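Local coordinates for protein endoglucanase, family GH5 (Zobellia galactanivorans, PDB 6GL0) that probably hydrolyses internal beta-1,4 linkages of beta-glucans, with hemicelluloses such as mixed-linked glucan as its likely main substrates, at residues L21-D26 with W302-V307; T55-V60 with N99-E104; A197-N202 with V220-P225. The protein carries 1 engineered substitution. One frame throughout, in Å; residues are numbered along the deposited sequence.

Contact 1 of 3, residues L21-D26 with W302-V307; sequences LGNAMD and WDNGNV. With BGC (beta-D-glucopyranose), chain D; GLC (alpha-D-glucopyranose), chain B.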
loop_
_atom_site.group_PDB
_atom_site.type_symbol
_atom_site.label_atom_id
_atom_site.label_comp_id
_atom_site.label_asym_id
_atom_site.label_seq_id
_atom_site.Cartn_x
_atom_site.Cartn_y
_atom_site.Cartn_z
ATOM N N LEU A 21 29.815 8.740 -8.462
ATOM C CA LEU A 21 31.193 8.958 -8.972
ATOM C C LEU A 21 31.687 7.617 -9.509
ATOM O O LEU A 21 32.531 6.949 -8.912
ATOM C CB LEU A 21 32.086 9.513 -7.843
ATOM C CG LEU A 21 33.523 9.869 -8.235
ATOM C CD1 LEU A 21 33.565 11.136 -9.058
ATOM C CD2 LEU A 21 34.339 9.981 -6.984
ATOM N N GLY A 22 31.112 7.204 -10.628
ATOM C CA GLY A 22 31.380 5.869 -11.166
ATOM C C GLY A 22 32.653 5.835 -11.966
ATOM O O GLY A 22 33.117 6.861 -12.468
ATOM N N ASN A 23 33.194 4.625 -12.096
ATOM C CA ASN A 23 34.469 4.379 -12.761
ATOM C C ASN A 23 35.604 5.252 -12.225
ATOM O O ASN A 23 36.360 5.803 -12.985
ATOM C CB ASN A 23 34.308 4.475 -14.283
ATOM C CG ASN A 23 33.658 3.261 -14.894
ATOM O OD1 ASN A 23 33.120 2.391 -14.195
ATOM N ND2 ASN A 23 33.662 3.212 -16.225
ATOM N N ALA A 24 35.676 5.375 -10.896
ATOM C CA ALA A 24 36.740 6.140 -10.253
ATOM C C ALA A 24 37.384 5.215 -9.248
ATOM O O ALA A 24 38.126 4.329 -9.678
ATOM C CB ALA A 24 36.208 7.413 -9.625
ATOM N N MET A 25 37.016 5.294 -7.963
ATOM C CA MET A 25 37.569 4.396 -6.948
ATOM C C MET A 25 37.061 2.955 -7.050
ATOM O O MET A 25 37.592 2.051 -6.407
ATOM C CB MET A 25 37.280 4.914 -5.560
ATOM C CG MET A 25 37.811 6.313 -5.283
ATOM S SD MET A 25 39.601 6.369 -5.315
ATOM C CE MET A 25 39.966 5.788 -3.652
ATOM N N ASP A 26 36.009 2.757 -7.829
ATOM C CA ASP A 26 35.481 1.422 -8.155
ATOM C C ASP A 26 36.208 0.733 -9.319
ATOM O O ASP A 26 36.001 -0.441 -9.560
ATOM C CB ASP A 26 33.962 1.488 -8.418
ATOM C CG ASP A 26 33.578 2.571 -9.394
ATOM O OD1 ASP A 26 33.996 3.741 -9.197
ATOM O OD2 ASP A 26 32.908 2.258 -10.397
ATOM N N TRP A 302 23.618 6.704 -12.110
ATOM C CA TRP A 302 24.903 6.090 -12.374
ATOM C C TRP A 302 25.614 6.885 -13.459
ATOM O O TRP A 302 25.086 7.048 -14.576
ATOM C CB TRP A 302 24.739 4.634 -12.835
ATOM C CG TRP A 302 26.068 4.033 -13.182
ATOM C CD1 TRP A 302 26.533 3.755 -14.417
ATOM C CD2 TRP A 302 27.102 3.724 -12.270
ATOM N NE1 TRP A 302 27.819 3.284 -14.319
ATOM C CE2 TRP A 302 28.188 3.256 -13.008
ATOM C CE3 TRP A 302 27.228 3.839 -10.896
ATOM C CZ2 TRP A 302 29.380 2.850 -12.412
ATOM C CZ3 TRP A 302 28.425 3.477 -10.310
ATOM C CH2 TRP A 302 29.472 2.971 -11.053
ATOM N N ASP A 303 26.790 7.423 -13.116
ATOM C CA ASP A 303 27.602 8.221 -14.025
ATOM C C ASP A 303 28.986 7.591 -14.084
ATOM O O ASP A 303 29.721 7.533 -13.066
ATOM C CB ASP A 303 27.653 9.647 -13.527
ATOM C CG ASP A 303 28.338 10.605 -14.493
ATOM O OD1 ASP A 303 29.462 10.284 -14.971
ATOM O OD2 ASP A 303 27.774 11.717 -14.755
ATOM N N ASN A 304 29.372 7.115 -15.260
ATOM C CA ASN A 304 30.697 6.463 -15.384
ATOM C C ASN A 304 31.745 7.359 -16.006
ATOM O O ASN A 304 32.825 6.917 -16.363
ATOM C CB ASN A 304 30.584 5.118 -16.111
ATOM C CG ASN A 304 30.300 5.254 -17.597
ATOM O OD1 ASN A 304 29.908 6.352 -18.110
ATOM N ND2 ASN A 304 30.568 4.151 -18.328
ATOM N N GLY A 305 31.397 8.631 -16.147
ATOM C CA GLY A 305 32.306 9.652 -16.702
ATOM C C GLY A 305 32.524 9.615 -18.195
ATOM O O GLY A 305 33.297 10.416 -18.699
ATOM N N ASN A 306 31.864 8.719 -18.918
ATOM C CA ASN A 306 32.024 8.627 -20.379
ATOM C C ASN A 306 30.734 9.106 -21.011
ATOM O O ASN A 306 29.688 8.465 -20.864
ATOM C CB ASN A 306 32.280 7.189 -20.778
ATOM C CG ASN A 306 32.419 6.979 -22.286
ATOM O OD1 ASN A 306 32.036 7.783 -23.108
ATOM N ND2 ASN A 306 33.014 5.861 -22.641
ATOM N N VAL A 307 30.826 10.208 -21.742
ATOM C CA VAL A 307 29.672 10.883 -22.351
ATOM C C VAL A 307 28.924 10.012 -23.354
ATOM O O VAL A 307 27.726 10.196 -23.538
ATOM C CB VAL A 307 30.085 12.241 -23.008
ATOM C CG1 VAL A 307 30.875 12.033 -24.317
ATOM C CG2 VAL A 307 28.870 13.124 -23.265
HETATM C C2 BGC D . 30.253 0.968 -16.007
HETATM C C3 BGC D . 31.109 0.428 -17.138
HETATM C C4 BGC D . 32.120 -0.589 -16.649
HETATM C C5 BGC D . 31.388 -1.621 -15.823
HETATM C C6 BGC D . 32.342 -2.582 -15.145
HETATM C C1 BGC D . 29.580 -0.196 -15.312
HETATM O O2 BGC D . 29.281 1.840 -16.532
HETATM O O3 BGC D . 31.710 1.514 -17.801
HETATM O O4 BGC D . 32.704 -1.256 -17.767
HETATM O O5 BGC D . 30.555 -1.065 -14.832
HETATM O O6 BGC D . 31.651 -3.779 -14.797
HETATM C C1 GLC B . 25.903 -1.415 -11.813
HETATM C C2 GLC B . 27.373 -1.569 -11.403
HETATM C C3 GLC B . 28.277 -0.554 -12.076
HETATM C C4 GLC B . 28.039 -0.604 -13.569
HETATM C C5 GLC B . 26.578 -0.279 -13.809
HETATM C C6 GLC B . 26.167 -0.257 -15.276
HETATM O O1 GLC B . 25.245 -0.298 -11.203
HETATM O O2 GLC B . 27.419 -1.412 -9.982
HETATM O O3 GLC B . 29.625 -0.853 -11.764
HETATM O O4 GLC B . 28.851 0.348 -14.229
HETATM O O5 GLC B . 25.831 -1.300 -13.196
HETATM O O6 GLC B . 26.431 -1.526 -15.847
HETATM O O HOH W 1 34.689 5.617 -17.912
#
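Trp-302 meets Asp-26 at the edge of its indole: OD2 lies in the ring plane, 3.6 Å from CH2, and the carboxylate is turned 80° to the ring. Over one face, toward the rim, sits the backbone N of Asn-304; over the opposite face, near the rim, lies C3 of the alpha-glucose. From the edge, Trp-302 NE1 donates to O2 of the beta-glucose (3.0 Å). Its CG lies opposite the backbone N (chi1 177°), carrying the indole out to Gly-22 and the sugars. Gly-22 approaches obliquely, CA 3.5 Å from CH2, a closeness that suits a residue without a beta carbon, and its N makes a weak bond to Asp-303 O. Asn-23 and Asn-304 run side by side with amide planes 48° apart, and each ND2 donates to O3 of the beta-glucose (3.0 and 2.9 Å respectively), so two amides grip one hydroxyl. Asn-304 ND2 also bonds Glu-309, while OD1 closes an Asx turn with Asn-306 N. Asp-26 steadies its own loop, accepting from Asn-23 N and Ala-24 N. Loops after the first and last strands of a TIM barrel meet here and contribute Asn-23, Trp-302 and Asn-304 to the glycan pocket, consistent with GH5.

Contact 2 of 3, residues T55-V60 with N99-E104; sequences TLRLPV and NIHHDE. With GLC (alpha-D-glucopyranose), chain B; BGC (beta-D-glucopyranose), chain D.
Asn-99 reaches across to Val-60 with its side-chain amide, and every polar atom of that amide has a partner. OD1 accepts from Val-60 N at 2.9 Å, nearly straight (163°), with the donor tilted modestly from the carbonyl plane. ND2 gives one bond to His-101 ND1 (3.2 Å), lying close to both the imidazole and the amide planes. With chi1 at 83°, CG of Asn-99 sits between the backbone N and the carbonyl carbon, which lets the amide serve Val-60 and His-101 together. An asparagine suits this place because it offers an acceptor and a donor at once. The second bond between the segments runs from His-101 N to Val-60 O (2.8 Å), the donor standing well above the carbonyl plane.

Arg-57 NH2 and Asn-99 ND2 are 3.3 Å apart but are both donors and do not bond each other; their planes are 84° apart, and both turn to Glu-142 OE2, in a salt bridge from the arginine and a hydrogen bond from the amide. The guanidinium is otherwise held by Asn-20 and Asn-145. Pro-59, with no N-H to satisfy, lays CB 3.3 Å from His-101 ND1, obliquely to the ring. On its far edge, His-101 NE2 shares a hydrogen bond with O3 of the alpha-glucose (3.0 Å); Asn-99 thus probably helps to set the ring's rotation from the second shell. CD2 of His-101 in turn lies over the centre of the His-102 ring.

The contact joins the end of barrel strand 55-58 to the loop leaving the adjacent strand 95-99. Val-60 packs against helix 76-90, and Ile-100 against helix 114-131.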
loop_
_atom_site.group_PDB
_atom_site.type_symbol
_atom_site.label_atom_id
_atom_site.label_comp_id
_atom_site.label_asym_id
_atom_site.label_seq_id
_atom_site.Cartn_x
_atom_site.Cartn_y
_atom_site.Cartn_z
ATOM N N THR A 55 23.188 13.931 -2.485
ATOM C CA THR A 55 23.885 12.725 -2.106
ATOM C C THR A 55 24.938 12.383 -3.141
ATOM O O THR A 55 24.678 12.416 -4.356
ATOM C CB THR A 55 22.883 11.586 -1.937
ATOM O OG1 THR A 55 22.019 11.920 -0.856
ATOM C CG2 THR A 55 23.595 10.267 -1.650
ATOM N N LEU A 56 26.139 12.092 -2.648
ATOM C CA LEU A 56 27.200 11.504 -3.471
ATOM C C LEU A 56 27.352 10.035 -3.075
ATOM O O LEU A 56 27.572 9.728 -1.912
ATOM C CB LEU A 56 28.540 12.243 -3.292
ATOM C CG LEU A 56 29.708 11.591 -4.053
ATOM C CD1 LEU A 56 29.621 11.883 -5.558
ATOM C CD2 LEU A 56 31.057 12.033 -3.501
ATOM N N ARG A 57 27.223 9.138 -4.050
ATOM C CA ARG A 57 27.628 7.744 -3.887
ATOM C C ARG A 57 29.054 7.663 -4.401
ATOM O O ARG A 57 29.352 8.088 -5.536
ATOM C CB ARG A 57 26.730 6.782 -4.658
ATOM C CG ARG A 57 27.019 5.340 -4.367
ATOM C CD ARG A 57 25.760 4.526 -4.508
ATOM N NE ARG A 57 25.928 3.067 -4.456
ATOM C CZ ARG A 57 26.252 2.293 -5.503
ATOM N NH1 ARG A 57 26.526 2.818 -6.676
ATOM N NH2 ARG A 57 26.309 0.969 -5.358
ATOM N N LEU A 58 29.897 7.118 -3.539
ATOM C CA LEU A 58 31.334 6.956 -3.722
ATOM C C LEU A 58 31.629 5.459 -3.740
ATOM O O LEU A 58 32.057 4.889 -2.727
ATOM C CB LEU A 58 32.071 7.611 -2.541
ATOM C CG LEU A 58 33.619 7.514 -2.468
ATOM C CD1 LEU A 58 34.282 7.875 -3.764
ATOM C CD2 LEU A 58 34.133 8.441 -1.355
ATOM N N PRO A 59 31.368 4.789 -4.871
ATOM C CA PRO A 59 31.673 3.360 -4.912
ATOM C C PRO A 59 33.207 3.091 -4.867
ATOM O O PRO A 59 33.987 3.837 -5.474
ATOM C CB PRO A 59 31.083 2.939 -6.255
ATOM C CG PRO A 59 31.239 4.168 -7.104
ATOM C CD PRO A 59 30.988 5.308 -6.197
ATOM N N VAL A 60 33.615 2.040 -4.155
ATOM C CA VAL A 60 35.033 1.712 -3.965
ATOM C C VAL A 60 35.253 0.241 -4.133
ATOM O O VAL A 60 34.614 -0.576 -3.494
ATOM C CB VAL A 60 35.562 2.125 -2.570
ATOM C CG1 VAL A 60 37.059 1.825 -2.434
ATOM C CG2 VAL A 60 35.317 3.606 -2.315
ATOM N N ASN A 99 30.949 2.231 -0.239
ATOM C CA ASN A 99 30.657 0.812 -0.354
ATOM C C ASN A 99 31.847 -0.117 -0.581
ATOM O O ASN A 99 33.008 0.327 -0.589
ATOM C CB ASN A 99 29.556 0.606 -1.414
ATOM C CG ASN A 99 30.064 0.571 -2.839
ATOM O OD1 ASN A 99 31.263 0.723 -3.131
ATOM N ND2 ASN A 99 29.128 0.329 -3.753
ATOM N N ILE A 100 31.514 -1.421 -0.710
ATOM C CA ILE A 100 32.358 -2.421 -1.342
ATOM C C ILE A 100 31.735 -2.715 -2.719
ATOM O O ILE A 100 30.562 -3.159 -2.786
ATOM C CB ILE A 100 32.439 -3.697 -0.499
ATOM C CG1 ILE A 100 33.193 -3.439 0.795
ATOM C CG2 ILE A 100 33.122 -4.834 -1.288
ATOM C CD1 ILE A 100 33.356 -4.676 1.662
ATOM N N HIS A 101 32.516 -2.470 -3.791
ATOM C CA HIS A 101 32.016 -2.458 -5.173
ATOM C C HIS A 101 32.468 -3.708 -5.959
ATOM O O HIS A 101 31.875 -4.762 -5.727
ATOM C CB HIS A 101 32.329 -1.147 -5.898
ATOM C CG HIS A 101 31.345 -0.809 -6.963
ATOM N ND1 HIS A 101 30.142 -0.179 -6.692
ATOM C CD2 HIS A 101 31.386 -0.977 -8.308
ATOM C CE1 HIS A 101 29.478 0.004 -7.822
ATOM N NE2 HIS A 101 30.221 -0.445 -8.821
ATOM N N HIS A 102 33.454 -3.629 -6.879
ATOM C CA HIS A 102 33.734 -4.756 -7.797
ATOM C C HIS A 102 34.703 -5.752 -7.142
ATOM O O HIS A 102 35.778 -6.026 -7.688
ATOM C CB HIS A 102 34.364 -4.297 -9.118
ATOM C CG HIS A 102 33.478 -3.497 -9.986
ATOM N ND1 HIS A 102 32.193 -3.902 -10.313
ATOM C CD2 HIS A 102 33.705 -2.341 -10.656
ATOM C CE1 HIS A 102 31.671 -3.022 -11.136
ATOM N NE2 HIS A 102 32.576 -2.065 -11.375
ATOM N N ASP A 103 34.274 -6.318 -6.021
ATOM C CA ASP A 103 35.052 -7.189 -5.163
ATOM C C ASP A 103 34.492 -8.625 -5.112
ATOM O O ASP A 103 34.815 -9.420 -4.203
ATOM C CB ASP A 103 35.107 -6.575 -3.754
ATOM C CG ASP A 103 36.108 -5.434 -3.655
ATOM O OD1 ASP A 103 37.307 -5.711 -3.856
ATOM O OD2 ASP A 103 35.722 -4.277 -3.392
ATOM N N GLU A 104 33.730 -8.989 -6.148
ATOM C CA GLU A 104 33.079 -10.300 -6.195
ATOM C C GLU A 104 34.071 -11.468 -6.341
ATOM O O GLU A 104 33.717 -12.596 -6.011
ATOM C CB GLU A 104 32.038 -10.367 -7.318
ATOM C CG GLU A 104 30.875 -9.377 -7.149
ATOM C CD GLU A 104 31.146 -7.978 -7.690
ATOM O OE1 GLU A 104 32.225 -7.732 -8.283
ATOM O OE2 GLU A 104 30.250 -7.122 -7.543
HETATM C C1 GLC B . 25.903 -1.415 -11.813
HETATM C C2 GLC B . 27.373 -1.569 -11.403
HETATM C C3 GLC B . 28.277 -0.554 -12.076
HETATM C C4 GLC B . 28.039 -0.604 -13.569
HETATM C C5 GLC B . 26.578 -0.279 -13.809
HETATM C C6 GLC B . 26.167 -0.257 -15.276
HETATM O O1 GLC B . 25.245 -0.298 -11.203
HETATM O O2 GLC B . 27.419 -1.412 -9.982
HETATM O O3 GLC B . 29.625 -0.853 -11.764
HETATM O O4 GLC B . 28.851 0.348 -14.229
HETATM O O5 GLC B . 25.831 -1.300 -13.196
HETATM O O6 GLC B . 26.431 -1.526 -15.847
HETATM C C2 BGC D . 30.253 0.968 -16.007
HETATM C C3 BGC D . 31.109 0.428 -17.138
HETATM C C4 BGC D . 32.120 -0.589 -16.649
HETATM C C5 BGC D . 31.388 -1.621 -15.823
HETATM C C6 BGC D . 32.342 -2.582 -15.145
HETATM C C1 BGC D . 29.580 -0.196 -15.312
HETATM O O2 BGC D . 29.281 1.840 -16.532
HETATM O O3 BGC D . 31.710 1.514 -17.801
HETATM O O4 BGC D . 32.704 -1.256 -17.767
HETATM O O5 BGC D . 30.555 -1.065 -14.832
HETATM O O6 BGC D . 31.651 -3.779 -14.797
#

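Contact 3 of 3, residues A197-N202 with V220-P225; sequences ASTASN and VHSYFP. With GLC (alpha-D-glucopyranose), chain B.
Ala-197 and His-221 join two parts of a beta-alpha-beta unit of the TIM barrel: the loop between strand 190-193 and helix 201-205, and the end of the next parallel strand, 216-221. Their link is one well-formed hydrogen bond, His-221 N to Ala-197 O, 3.0 Å long and nearly straight at 174°; the donor lies in the carbonyl plane, on a lone pair. The methyl of Ala-197 adds a CH-pi contact, with CB 3.7 Å from the centroid of the His-221 ring and 17° off its normal. A small residue suits this spot, since a single methyl can rest on the imidazole face.

In His-221 a chi1 of -59° sets CG opposite the carbonyl carbon, and chi2 then turns a face to that methyl while ND1 remains hydrogen-bonded to Glu-146.

Thr-199 splits its two branches between jobs. CG2 packs on Val-220, 3.9 Å from its CB, the two side chains crossing at about a right angle, and comes to 4.2 Å from Ser-222 CB. OG1 bonds Glu-249 OE1 of helix 240-260, the same oxygen that Ser-222 OG uses, so one carboxylate oxygen ties both segments to that helix. Ser-198 OG accepts from Ala-200 N at 3.0 Å, an ST turn that shapes the chain just before the helix, where Ala-200 holds the N-cap position.

Beyond the strand the backbone bends through an inverse gamma turn centred on Tyr-223. Its phenol belongs to the glycan pocket: O1 of the alpha-glucose lies in the ring plane at the edge, 2.5 Å from Tyr-223 OH, in a short hydrogen bond.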
loop_
_atom_site.group_PDB
_atom_site.type_symbol
_atom_site.label_atom_id
_atom_site.label_comp_id
_atom_site.label_asym_id
_atom_site.label_seq_id
_atom_site.Cartn_x
_atom_site.Cartn_y
_atom_site.Cartn_z
ATOM N N ALA A 197 21.713 -6.657 -5.977
ATOM C CA ALA A 197 20.806 -5.493 -5.912
ATOM C C ALA A 197 19.608 -5.635 -6.869
ATOM O O ALA A 197 19.048 -4.650 -7.350
ATOM C CB ALA A 197 21.566 -4.180 -6.150
ATOM N N SER A 198 19.195 -6.876 -7.058
ATOM C CA SER A 198 18.131 -7.261 -7.969
ATOM C C SER A 198 16.780 -6.924 -7.371
ATOM O O SER A 198 16.620 -6.898 -6.149
ATOM C CB SER A 198 18.173 -8.784 -8.183
ATOM O OG SER A 198 17.107 -9.234 -8.978
ATOM N N THR A 199 15.809 -6.680 -8.253
ATOM C CA THR A 199 14.399 -6.527 -7.854
ATOM C C THR A 199 13.544 -7.709 -8.319
ATOM O O THR A 199 12.327 -7.602 -8.347
ATOM C CB THR A 199 13.797 -5.231 -8.407
ATOM O OG1 THR A 199 13.758 -5.293 -9.831
ATOM C CG2 THR A 199 14.590 -3.979 -7.921
ATOM N N ALA A 200 14.177 -8.815 -8.709
ATOM C CA ALA A 200 13.449 -10.011 -9.124
ATOM C C ALA A 200 12.769 -10.590 -7.885
ATOM O O ALA A 200 13.250 -10.428 -6.759
ATOM C CB ALA A 200 14.378 -11.030 -9.757
ATOM N N SER A 201 11.618 -11.219 -8.086
ATOM C CA SER A 201 10.811 -11.711 -6.969
ATOM C C SER A 201 11.530 -12.564 -5.990
ATOM O O SER A 201 11.340 -12.405 -4.807
ATOM C CB SER A 201 9.677 -12.586 -7.452
ATOM O OG SER A 201 8.751 -11.718 -7.947
ATOM N N ASN A 202 12.313 -13.499 -6.498
ATOM C CA ASN A 202 13.093 -14.363 -5.614
ATOM C C ASN A 202 14.065 -13.624 -4.727
ATOM O O ASN A 202 14.224 -13.977 -3.583
ATOM C CB ASN A 202 13.903 -15.358 -6.411
ATOM C CG ASN A 202 13.060 -16.422 -7.049
ATOM O OD1 ASN A 202 11.877 -16.612 -6.709
ATOM N ND2 ASN A 202 13.688 -17.176 -7.977
ATOM N N VAL A 220 18.527 -1.320 -3.664
ATOM C CA VAL A 220 18.295 -1.988 -4.915
ATOM C C VAL A 220 18.715 -1.085 -6.040
ATOM O O VAL A 220 18.730 0.143 -5.890
ATOM C CB VAL A 220 16.796 -2.411 -5.106
ATOM C CG1 VAL A 220 16.411 -3.550 -4.124
ATOM C CG2 VAL A 220 15.837 -1.230 -4.987
ATOM N N HIS A 221 19.053 -1.700 -7.170
ATOM C CA HIS A 221 19.400 -1.009 -8.414
ATOM C C HIS A 221 18.433 -1.509 -9.480
ATOM O O HIS A 221 18.128 -2.684 -9.553
ATOM C CB HIS A 221 20.832 -1.353 -8.854
ATOM C CG HIS A 221 21.884 -1.009 -7.849
ATOM N ND1 HIS A 221 23.159 -1.521 -7.923
ATOM C CD2 HIS A 221 21.853 -0.236 -6.734
ATOM C CE1 HIS A 221 23.878 -1.077 -6.898
ATOM N NE2 HIS A 221 23.105 -0.306 -6.148
ATOM N N SER A 222 17.834 -0.619 -10.228
ATOM C CA SER A 222 16.887 -1.042 -11.243
ATOM C C SER A 222 17.045 -0.150 -12.456
ATOM O O SER A 222 16.502 0.963 -12.511
ATOM C CB SER A 222 15.451 -0.998 -10.718
ATOM O OG SER A 222 14.535 -1.466 -11.703
ATOM N N TYR A 223 17.789 -0.649 -13.428
ATOM C CA TYR A 223 18.001 0.072 -14.698
ATOM C C TYR A 223 16.798 -0.207 -15.635
ATOM O O TYR A 223 16.939 -0.856 -16.683
ATOM C CB TYR A 223 19.334 -0.384 -15.321
ATOM C CG TYR A 223 20.564 0.068 -14.570
ATOM C CD1 TYR A 223 21.068 -0.657 -13.534
ATOM C CD2 TYR A 223 21.219 1.268 -14.925
ATOM C CE1 TYR A 223 22.225 -0.263 -12.891
ATOM C CE2 TYR A 223 22.354 1.699 -14.283
ATOM C CZ TYR A 223 22.863 0.945 -13.269
ATOM O OH TYR A 223 24.002 1.355 -12.624
ATOM N N PHE A 224 15.623 0.289 -15.234
ATOM C CA PHE A 224 14.376 -0.140 -15.835
ATOM C C PHE A 224 13.948 0.836 -16.940
ATOM O O PHE A 224 13.814 2.044 -16.658
ATOM C CB PHE A 224 13.257 -0.268 -14.791
ATOM C CG PHE A 224 12.041 -1.003 -15.308
ATOM C CD1 PHE A 224 11.121 -0.373 -16.100
ATOM C CD2 PHE A 224 11.876 -2.348 -15.048
ATOM C CE1 PHE A 224 10.049 -1.072 -16.618
ATOM C CE2 PHE A 224 10.776 -3.058 -15.537
ATOM C CZ PHE A 224 9.870 -2.418 -16.327
ATOM N N PRO A 225 13.679 0.359 -18.162
ATOM C CA PRO A 225 13.768 -1.030 -18.574
ATOM C C PRO A 225 15.138 -1.325 -19.147
ATOM O O PRO A 225 15.691 -0.495 -19.867
ATOM C CB PRO A 225 12.708 -1.112 -19.678
ATOM C CG PRO A 225 12.719 0.221 -20.296
ATOM C CD PRO A 225 13.105 1.203 -19.226
HETATM C C1 GLC B . 25.903 -1.415 -11.813
HETATM C C2 GLC B . 27.373 -1.569 -11.403
HETATM C C3 GLC B . 28.277 -0.554 -12.076
HETATM C C4 GLC B . 28.039 -0.604 -13.569
HETATM C C5 GLC B . 26.578 -0.279 -13.809
HETATM C C6 GLC B . 26.167 -0.257 -15.276
HETATM O O1 GLC B . 25.245 -0.298 -11.203
HETATM O O2 GLC B . 27.419 -1.412 -9.982
HETATM O O3 GLC B . 29.625 -0.853 -11.764
HETATM O O4 GLC B . 28.851 0.348 -14.229
HETATM O O5 GLC B . 25.831 -1.300 -13.196
HETATM O O6 GLC B . 26.431 -1.526 -15.847
#

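All three contacts lie around one alpha-glucose of the bound glycan, and each supplies part of its surroundings: Trp-302 from contact 1, His-101 and His-102 from contact 2, Tyr-223 from contact 3. Contacts 1 and 2 have centres about 11 Å apart and adjoin directly, with a probable hydrogen bond between Leu-21 N and Arg-57 O (3.0 Å). Contact 3 is farther off, its centre about 17 Å from that of contact 2 and about 20 Å from that of contact 1. It still touches both: Arg-57 NH2 packs 3.5 Å from His-221 CE1, and, in the pocket, Tyr-223 OH lies 3.4 Å from Trp-302 CB. Contacts 1 and 2 also share the neighbouring beta-glucose.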